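HIAXHD3 (Humicola insolens, PDB 3ZXK) hydrolyses terminal alpha-L-arabinofuranose side chains, probably of arabinoxylan, as an exo-acting family 43 glycoside hydrolase that has served as scaffold for introducing endo-xylanase activity. Local coordinates at residues Glu214-Ser219 with Gly286-Val291; Ala268-Arg273 with Ala463-Ala468; Asn472-Thr477 with Ala495-Asn500. All coordinates share one frame; numbering follows the deposited sequence.

Contact 1: Glu214-Ser219 with Gly286-Val291; sequences EYVLRS and GWPEVV
Arg218 lies over one face of the Trp287 indole. CB starts the overlap: it sits above the six-membered ring, 4.0 Å from the ring centroid, in a CH-pi contact. The chain then bends at chi3 (75°), which carries the guanidinium along the indole to its pyrrole side, over Trp287 NE1. CD passes 4.0 Å from Gly286 O. NE lies 3.8 Å from Trp287 CZ2. CZ is over the pyrrole rim, and the guanidinium and ring planes are 32° apart. NH1 gives a weak, bent hydrogen bond to Gly286 O (3.1 Å, 136°), and it also bonds to Asp285 O. NH2 donates to a water, which takes a second N-H from Trp287 NE1 at 2.9 Å. Further along, Val216 CG2 meets Pro288 CG end-on at 3.9 Å, and Val216 CG1 packs on Trp287 CE3 at the same distance. The contact joins strand 213-219 to an outermost strand, 288-290, of the next blade of the five-bladed beta-propeller known for this family. On Trp287 there is a cation-pi contact from Arg231. Two carbonyls hold Arg218 NH1 and a water holds NH2, with a weak, long ion pair to Glu229 besides. Trp287 NE1 and the guanidinium nitrogens are all donors, so they cannot bond each other and depend on the shared water and the carbonyls.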
loop_
_atom_site.group_PDB
_atom_site.type_symbol
_atom_site.label_atom_id
_atom_site.label_comp_id
_atom_site.label_asym_id
_atom_site.label_seq_id
_atom_site.Cartn_x
_atom_site.Cartn_y
_atom_site.Cartn_z
ATOM N N GLU A 214 -20.118 2.356 -6.817
ATOM C CA GLU A 214 -19.397 1.918 -8.009
ATOM C C GLU A 214 -20.416 1.781 -9.148
ATOM O O GLU A 214 -21.485 1.205 -8.941
ATOM C CB GLU A 214 -18.713 0.583 -7.766
ATOM C CG GLU A 214 -17.771 0.159 -8.898
ATOM C CD GLU A 214 -16.406 0.870 -8.835
ATOM O OE1 GLU A 214 -16.189 1.698 -7.925
ATOM O OE2 GLU A 214 -15.553 0.618 -9.715
ATOM N N TYR A 215 -20.078 2.339 -10.312
ATOM C CA TYR A 215 -20.886 2.186 -11.514
ATOM C C TYR A 215 -20.166 1.320 -12.515
ATOM O O TYR A 215 -18.938 1.293 -12.565
ATOM C CB TYR A 215 -21.257 3.549 -12.123
ATOM C CG TYR A 215 -21.954 4.500 -11.160
ATOM C CD1 TYR A 215 -22.973 4.059 -10.315
ATOM C CD2 TYR A 215 -21.599 5.840 -11.105
ATOM C CE1 TYR A 215 -23.614 4.929 -9.438
ATOM C CE2 TYR A 215 -22.231 6.721 -10.242
ATOM C CZ TYR A 215 -23.244 6.259 -9.411
ATOM O OH TYR A 215 -23.877 7.116 -8.535
ATOM N N VAL A 216 -20.934 0.560 -13.273
ATOM C CA VAL A 216 -20.381 -0.152 -14.412
ATOM C C VAL A 216 -20.809 0.570 -15.672
ATOM O O VAL A 216 -21.996 0.840 -15.869
ATOM C CB VAL A 216 -20.701 -1.680 -14.417
ATOM C CG1 VAL A 216 -22.170 -1.980 -14.135
ATOM C CG2 VAL A 216 -20.241 -2.302 -15.744
ATOM N N LEU A 217 -19.840 0.960 -16.493
ATOM C CA LEU A 217 -20.146 1.590 -17.786
ATOM C C LEU A 217 -19.899 0.591 -18.908
ATOM O O LEU A 217 -18.954 -0.182 -18.827
ATOM C CB LEU A 217 -19.260 2.815 -18.030
ATOM C CG LEU A 217 -18.999 3.739 -16.850
ATOM C CD1 LEU A 217 -18.091 4.875 -17.289
ATOM C CD2 LEU A 217 -20.304 4.231 -16.292
ATOM N N ARG A 218 -20.723 0.637 -19.954
ATOM C CA ARG A 218 -20.553 -0.232 -21.125
ATOM C C ARG A 218 -20.679 0.607 -22.397
ATOM O O ARG A 218 -21.572 1.479 -22.518
ATOM C CB ARG A 218 -21.584 -1.366 -21.125
ATOM C CG ARG A 218 -21.332 -2.444 -22.193
ATOM C CD ARG A 218 -22.377 -3.539 -22.115
ATOM N NE ARG A 218 -23.654 -3.074 -22.661
ATOM C CZ ARG A 218 -24.773 -3.795 -22.643
ATOM N NH1 ARG A 218 -24.757 -5.013 -22.106
ATOM N NH2 ARG A 218 -25.891 -3.311 -23.170
ATOM N N SER A 219 -19.813 0.318 -23.360
ATOM C CA SER A 219 -19.783 1.105 -24.598
ATOM C C SER A 219 -21.051 0.816 -25.391
ATOM O O SER A 219 -21.402 -0.350 -25.610
ATOM C CB SER A 219 -18.588 0.718 -25.450
ATOM O OG SER A 219 -18.706 1.324 -26.725
ATOM N N GLY A 286 -26.341 -8.588 -20.526
ATOM C CA GLY A 286 -24.895 -8.336 -20.602
ATOM C C GLY A 286 -24.312 -7.365 -19.592
ATOM O O GLY A 286 -23.337 -6.666 -19.896
ATOM N N TRP A 287 -24.854 -7.356 -18.377
ATOM C CA TRP A 287 -24.319 -6.495 -17.322
ATOM C C TRP A 287 -23.968 -7.292 -16.101
ATOM O O TRP A 287 -24.649 -8.276 -15.802
ATOM C CB TRP A 287 -25.349 -5.459 -16.948
ATOM C CG TRP A 287 -25.657 -4.466 -18.022
ATOM C CD1 TRP A 287 -26.572 -4.591 -19.049
ATOM C CD2 TRP A 287 -25.047 -3.157 -18.196
ATOM N NE1 TRP A 287 -26.596 -3.453 -19.823
ATOM C CE2 TRP A 287 -25.693 -2.554 -19.367
ATOM C CE3 TRP A 287 -24.079 -2.424 -17.501
ATOM C CZ2 TRP A 287 -25.373 -1.270 -19.807
ATOM C CZ3 TRP A 287 -23.754 -1.140 -17.967
ATOM C CH2 TRP A 287 -24.384 -0.578 -19.093
ATOM N N PRO A 288 -22.928 -6.876 -15.361
ATOM C CA PRO A 288 -22.589 -7.612 -14.134
ATOM C C PRO A 288 -23.362 -7.080 -12.931
ATOM O O PRO A 288 -23.678 -5.890 -12.879
ATOM C CB PRO A 288 -21.090 -7.322 -13.950
ATOM C CG PRO A 288 -20.901 -5.957 -14.556
ATOM C CD PRO A 288 -21.915 -5.850 -15.689
ATOM N N GLU A 289 -23.688 -7.977 -12.002
ATOM C CA GLU A 289 -24.348 -7.614 -10.731
ATOM C C GLU A 289 -23.696 -8.328 -9.561
ATOM O O GLU A 289 -23.326 -9.503 -9.676
ATOM C CB GLU A 289 -25.843 -7.973 -10.766
ATOM C CG GLU A 289 -26.649 -7.117 -11.733
ATOM C CD GLU A 289 -28.115 -7.529 -11.835
ATOM O OE1 GLU A 289 -28.468 -8.658 -11.395
ATOM O OE2 GLU A 289 -28.928 -6.734 -12.377
ATOM N N VAL A 290 -23.573 -7.636 -8.428
ATOM C CA VAL A 290 -23.029 -8.257 -7.218
ATOM C C VAL A 290 -24.031 -9.256 -6.639
ATOM O O VAL A 290 -25.221 -8.952 -6.516
ATOM C CB VAL A 290 -22.629 -7.178 -6.180
ATOM C CG1 VAL A 290 -22.356 -7.782 -4.809
ATOM C CG2 VAL A 290 -21.410 -6.435 -6.690
ATOM N N VAL A 291 -23.541 -10.461 -6.343
ATOM C CA VAL A 291 -24.308 -11.442 -5.592
ATOM C C VAL A 291 -24.197 -11.071 -4.105
ATOM O O VAL A 291 -23.120 -11.131 -3.521
ATOM C CB VAL A 291 -23.751 -12.857 -5.855
ATOM C CG1 VAL A 291 -24.482 -13.913 -5.026
ATOM C CG2 VAL A 291 -23.813 -13.184 -7.354
HETATM O O HOH W 1 -28.641 -3.939 -21.860
#

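Contact 2: Ala268-Arg273 with Ala463-Ala468; sequences AYPGGR and ADITPA. With AHR (alpha-L-arabinofuranose), chain C.
Tyr269 O accepts a nearly straight hydrogen bond from Ala468 N (2.8 Å, 172°). The same oxygen is approached by Pro467 CA. Pro270, which follows a cis peptide bond, lays its CD 3.6 Å from Thr466 O and close to Ala468 CB. Gly271 CA rests on Ile465 CB at 3.6 Å. Ile465 CG1 sits between its backbone N and carbonyl carbon (chi1 55°), bringing CD1 where a side chain on Gly271 would clash. Ala268 CB touches Pro467 CG at 3.9 Å. A water bridges the carbonyls of Ala268 and Ile465, donating to both. These loops join the catalytic beta-propeller to the C-terminal beta-sandwich, and the loop 268-273 leads on to the arabinose site. There Arg273 NH1 donates to O3 of the bound arabinofuranose (2.9 Å, 157°), which lies at the edge of the guanidinium, in its plane. The sugar is also held by His248 and Asp267. On the sandwich side an Asx turn shapes the loop: Asp464 OD1 accepts from Thr466 N, which comes from above the carboxylate plane. Thr466 OG1 donates to the syn lone pair of that oxygen at 2.6 Å. Tyr269 OH bonds to Phe505 O and its ring meets that of Phe469.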
loop_
_atom_site.group_PDB
_atom_site.type_symbol
_atom_site.label_atom_id
_atom_site.label_comp_id
_atom_site.label_asym_id
_atom_site.label_seq_id
_atom_site.Cartn_x
_atom_site.Cartn_y
_atom_site.Cartn_z
ATOM N N ALA A 268 -11.398 1.384 6.019
ATOM C CA ALA A 268 -11.255 0.812 7.350
ATOM C C ALA A 268 -10.226 1.556 8.208
ATOM O O ALA A 268 -9.387 0.927 8.859
ATOM C CB ALA A 268 -10.893 -0.664 7.221
ATOM N N TYR A 269 -10.303 2.895 8.217
ATOM C CA TYR A 269 -9.474 3.731 9.078
ATOM C C TYR A 269 -9.803 3.392 10.538
ATOM O O TYR A 269 -10.971 3.103 10.857
ATOM C CB TYR A 269 -9.709 5.199 8.755
ATOM C CG TYR A 269 -9.207 5.506 7.364
ATOM C CD1 TYR A 269 -7.844 5.529 7.097
ATOM C CD2 TYR A 269 -10.086 5.696 6.295
ATOM C CE1 TYR A 269 -7.367 5.761 5.811
ATOM C CE2 TYR A 269 -9.610 5.935 5.015
ATOM C CZ TYR A 269 -8.240 5.972 4.781
ATOM O OH TYR A 269 -7.764 6.209 3.496
ATOM N N PRO A 270 -8.782 3.371 11.429
ATOM C CA PRO A 270 -7.416 3.879 11.230
ATOM C C PRO A 270 -6.414 2.913 10.588
ATOM O O PRO A 270 -5.258 3.267 10.412
ATOM C CB PRO A 270 -6.978 4.245 12.652
ATOM C CG PRO A 270 -7.648 3.194 13.479
ATOM C CD PRO A 270 -9.039 3.089 12.856
ATOM N N GLY A 271 -6.848 1.715 10.227
ATOM C CA GLY A 271 -5.960 0.760 9.593
ATOM C C GLY A 271 -5.612 1.054 8.142
ATOM O O GLY A 271 -4.550 0.652 7.674
ATOM N N GLY A 272 -6.513 1.718 7.430
ATOM C CA GLY A 272 -6.345 1.956 5.993
ATOM C C GLY A 272 -7.439 1.319 5.161
ATOM O O GLY A 272 -8.523 1.050 5.659
ATOM N N ARG A 273 -7.156 1.119 3.886
ATOM C CA ARG A 273 -8.157 0.702 2.921
ATOM C C ARG A 273 -7.852 -0.717 2.499
ATOM O O ARG A 273 -6.772 -0.996 1.975
ATOM C CB ARG A 273 -8.206 1.683 1.753
ATOM C CG ARG A 273 -8.760 3.004 2.272
ATOM C CD ARG A 273 -8.787 4.133 1.271
ATOM N NE ARG A 273 -7.474 4.544 0.808
ATOM C CZ ARG A 273 -7.282 5.358 -0.230
ATOM N NH1 ARG A 273 -8.341 5.848 -0.907
ATOM N NH2 ARG A 273 -6.036 5.685 -0.595
ATOM N N ALA A 463 -0.740 -2.042 18.511
ATOM C CA ALA A 463 -1.668 -1.167 17.810
ATOM C C ALA A 463 -3.050 -1.757 17.630
ATOM O O ALA A 463 -3.214 -2.888 17.224
ATOM C CB ALA A 463 -1.119 -0.831 16.436
ATOM N N ASP A 464 -4.058 -0.953 17.883
ATOM C CA ASP A 464 -5.423 -1.367 17.603
ATOM C C ASP A 464 -5.902 -0.584 16.392
ATOM O O ASP A 464 -6.003 0.663 16.449
ATOM C CB ASP A 464 -6.312 -1.070 18.824
ATOM C CG ASP A 464 -7.764 -1.522 18.627
ATOM O OD1 ASP A 464 -8.042 -2.147 17.596
ATOM O OD2 ASP A 464 -8.622 -1.253 19.489
ATOM N N ILE A 465 -6.143 -1.280 15.285
ATOM C CA ILE A 465 -6.663 -0.644 14.072
ATOM C C ILE A 465 -8.094 -1.080 13.782
ATOM O O ILE A 465 -8.564 -0.976 12.640
ATOM C CB ILE A 465 -5.739 -0.784 12.823
ATOM C CG1 ILE A 465 -5.383 -2.250 12.499
ATOM C CG2 ILE A 465 -4.479 0.050 13.050
ATOM C CD1 ILE A 465 -4.842 -2.483 11.092
ATOM N N THR A 466 -8.799 -1.564 14.799
ATOM C CA THR A 466 -10.216 -1.911 14.601
ATOM C C THR A 466 -10.936 -0.708 13.965
ATOM O O THR A 466 -10.793 0.402 14.464
ATOM C CB THR A 466 -10.888 -2.251 15.949
ATOM O OG1 THR A 466 -10.170 -3.323 16.579
ATOM C CG2 THR A 466 -12.349 -2.679 15.745
ATOM N N PRO A 467 -11.650 -0.896 12.837
ATOM C CA PRO A 467 -12.221 0.249 12.126
ATOM C C PRO A 467 -13.070 1.149 13.029
ATOM O O PRO A 467 -13.837 0.681 13.883
ATOM C CB PRO A 467 -13.034 -0.403 11.004
ATOM C CG PRO A 467 -12.270 -1.644 10.720
ATOM C CD PRO A 467 -11.822 -2.140 12.063
ATOM N N ALA A 468 -12.901 2.446 12.828
ATOM C CA ALA A 468 -13.646 3.438 13.627
ATOM C C ALA A 468 -14.079 4.589 12.736
ATOM O O ALA A 468 -14.431 5.650 13.226
ATOM C CB ALA A 468 -12.818 3.928 14.813
HETATM O O5 AHR C . -13.565 8.055 2.200
HETATM C C5 AHR C . -12.133 8.191 2.094
HETATM C C4 AHR C . -11.657 8.203 0.638
HETATM O O4 AHR C . -12.256 9.281 -0.077
HETATM C C3 AHR C . -12.026 6.999 -0.223
HETATM O O3 AHR C . -11.155 5.893 -0.036
HETATM C C2 AHR C . -11.908 7.500 -1.637
HETATM O O2 AHR C . -12.884 6.893 -2.505
HETATM C C1 AHR C . -12.205 8.978 -1.483
HETATM O O HOH W 2 -8.499 -1.446 9.940
#

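Contact 3: Asn472-Thr477 with Ala495-Asn500; sequences NTERTT and AFAMTN
Thr477 and Phe496 form an antiparallel hydrogen-bonded pair, Thr477 N to Phe496 O 2.9 Å and Phe496 N to Thr477 O 2.8 Å, and Thr476 and Ala497 follow as a non-hydrogen-bonded pair. Met498 N bonds to Arg475 O beyond the regular strands. On the face of Thr477 and Phe496, Thr477 OG1 lies 3.2 Å from Met498 SD, their side chains crossing at about a right angle. This hydroxyl is buried and has no hydrogen-bond partner in the model. At the open end, Asn500 ND2 donates to Thr473 O (2.8 Å, 147°), approaching from above the carbonyl plane. A water joins Asn500 OD1, Met498 O and Arg475 N. Glu474 CG is anti to the carbonyl carbon (chi1 -70°), and the chain runs extended past Met498 O, CB 3.3 Å from it. Its OE1 touches Ala497 CB at 3.6 Å and makes a salt bridge to Arg406, while OE2 takes a 2.7 Å bond from a water that accepts from Asn500 N. With an alanine in place of Glu474, Arg406 would probably lose its carboxylate mate and the water on Asn500 N would be less firmly held. The two segments form the open end of the hairpin 476-482 and 490-497, at one margin of a seven-stranded sheet. Strand 457-464 adjoins it through Ile461 and Ala463. From the second sheet, Leu402 of strand 396-403 packs on Thr477, Phe496 and Met498; strand 406-415 meets Phe496 and Thr499.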
loop_
_atom_site.group_PDB
_atom_site.type_symbol
_atom_site.label_atom_id
_atom_site.label_comp_id
_atom_site.label_asym_id
_atom_site.label_seq_id
_atom_site.Cartn_x
_atom_site.Cartn_y
_atom_site.Cartn_z
ATOM N N ASN A 472 -17.283 8.412 16.663
ATOM C CA ASN A 472 -16.681 9.397 17.549
ATOM C C ASN A 472 -15.658 8.740 18.471
ATOM O O ASN A 472 -15.361 9.267 19.533
ATOM C CB ASN A 472 -17.754 10.111 18.384
ATOM C CG ASN A 472 -18.655 11.020 17.560
ATOM O OD1 ASN A 472 -18.408 11.268 16.375
ATOM N ND2 ASN A 472 -19.707 11.534 18.194
ATOM N N THR A 473 -15.152 7.571 18.090
ATOM C CA THR A 473 -14.169 6.857 18.922
ATOM C C THR A 473 -12.810 6.743 18.237
ATOM O O THR A 473 -12.731 6.284 17.085
ATOM C CB THR A 473 -14.639 5.432 19.252
ATOM O OG1 THR A 473 -15.892 5.487 19.950
ATOM C CG2 THR A 473 -13.620 4.705 20.148
ATOM N N GLU A 474 -11.741 7.105 18.950
ATOM C CA GLU A 474 -10.378 6.929 18.440
ATOM C C GLU A 474 -9.747 5.725 19.122
ATOM O O GLU A 474 -9.833 5.578 20.335
ATOM C CB GLU A 474 -9.528 8.193 18.662
ATOM C CG GLU A 474 -9.961 9.354 17.790
ATOM C CD GLU A 474 -9.074 10.584 17.910
ATOM O OE1 GLU A 474 -8.320 10.702 18.897
ATOM O OE2 GLU A 474 -9.132 11.456 17.013
ATOM N N ARG A 475 -9.147 4.849 18.336
ATOM C CA ARG A 475 -8.450 3.699 18.877
ATOM C C ARG A 475 -7.138 4.130 19.523
ATOM O O ARG A 475 -6.635 5.241 19.304
ATOM C CB ARG A 475 -8.127 2.717 17.752
ATOM C CG ARG A 475 -9.312 2.230 16.941
ATOM C CD ARG A 475 -10.358 1.557 17.822
ATOM N NE ARG A 475 -11.554 1.215 17.053
ATOM C CZ ARG A 475 -12.765 1.041 17.573
ATOM N NH1 ARG A 475 -12.969 1.175 18.883
ATOM N NH2 ARG A 475 -13.781 0.761 16.775
ATOM N N THR A 476 -6.573 3.243 20.329
ATOM C CA THR A 476 -5.314 3.584 20.973
ATOM C C THR A 476 -4.244 2.512 20.760
ATOM O O THR A 476 -4.531 1.318 20.510
ATOM C CB THR A 476 -5.484 3.814 22.489
ATOM O OG1 THR A 476 -5.960 2.604 23.084
ATOM C CG2 THR A 476 -6.463 4.953 22.781
ATOM N N THR A 477 -3.004 2.980 20.849
ATOM C CA THR A 477 -1.802 2.164 20.782
ATOM C C THR A 477 -0.995 2.358 22.054
ATOM O O THR A 477 -0.918 3.472 22.603
ATOM C CB THR A 477 -0.942 2.580 19.569
ATOM O OG1 THR A 477 -1.601 2.162 18.369
ATOM C CG2 THR A 477 0.463 1.941 19.617
ATOM N N ALA A 495 -1.489 5.791 26.746
ATOM C CA ALA A 495 -2.038 5.157 25.543
ATOM C C ALA A 495 -2.227 6.256 24.514
ATOM O O ALA A 495 -2.753 7.335 24.828
ATOM C CB ALA A 495 -3.367 4.477 25.840
ATOM N N PHE A 496 -1.800 6.006 23.290
ATOM C CA PHE A 496 -1.806 7.048 22.271
ATOM C C PHE A 496 -3.049 6.924 21.402
ATOM O O PHE A 496 -3.283 5.868 20.810
ATOM C CB PHE A 496 -0.527 6.952 21.434
ATOM C CG PHE A 496 -0.550 7.778 20.174
ATOM C CD1 PHE A 496 -0.345 9.162 20.215
ATOM C CD2 PHE A 496 -0.769 7.171 18.941
ATOM C CE1 PHE A 496 -0.345 9.909 19.041
ATOM C CE2 PHE A 496 -0.799 7.921 17.776
ATOM C CZ PHE A 496 -0.583 9.283 17.827
ATOM N N ALA A 497 -3.829 8.006 21.340
ATOM C CA ALA A 497 -5.050 8.052 20.559
ATOM C C ALA A 497 -4.723 8.308 19.079
ATOM O O ALA A 497 -4.008 9.260 18.727
ATOM C CB ALA A 497 -5.978 9.135 21.084
ATOM N N MET A 498 -5.297 7.480 18.222
ATOM C CA MET A 498 -4.978 7.483 16.788
ATOM C C MET A 498 -6.019 8.223 15.980
ATOM O O MET A 498 -7.225 8.134 16.268
ATOM C CB MET A 498 -4.866 6.056 16.291
ATOM C CG MET A 498 -3.850 5.250 17.080
ATOM S SD MET A 498 -4.232 3.492 17.084
ATOM C CE MET A 498 -3.959 3.176 15.345
ATOM N N THR A 499 -5.584 8.955 14.946
ATOM C CA THR A 499 -6.564 9.664 14.105
ATOM C C THR A 499 -7.406 8.737 13.205
ATOM O O THR A 499 -6.899 7.728 12.704
ATOM C CB THR A 499 -5.906 10.768 13.254
ATOM O OG1 THR A 499 -6.941 11.513 12.600
ATOM C CG2 THR A 499 -4.934 10.169 12.243
ATOM N N ASN A 500 -8.688 9.090 13.006
ATOM C CA ASN A 500 -9.560 8.415 12.015
ATOM C C ASN A 500 -9.686 9.178 10.700
ATOM O O ASN A 500 -10.433 8.748 9.815
ATOM C CB ASN A 500 -10.970 8.180 12.569
ATOM C CG ASN A 500 -10.982 7.187 13.698
ATOM O OD1 ASN A 500 -10.320 6.136 13.629
ATOM N ND2 ASN A 500 -11.709 7.524 14.772
HETATM O O HOH W 3 -10.021 11.242 14.456
HETATM O O HOH W 4 -8.624 5.787 15.757
#

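Contact 1 lies wholly in the propeller, contact 3 wholly in the C-terminal sandwich, and contact 2 joins the two domains. Contacts 2 and 3 are neighbours, with centres 10 Å apart. Arg475 of contact 3 bonds through NE to Thr466 O and through NH2 to Pro467 O of contact 2, and strands 457-464 and 476-482 are adjacent in one sheet. Contact 1 stands apart, its centre 30 Å from that of contact 2 and 38 Å from that of contact 3. Along the chain contacts 1 and 2 interleave, while contact 3 comes after both. The hairpin end is thus tied to the interdomain loop that leads to the arabinose site.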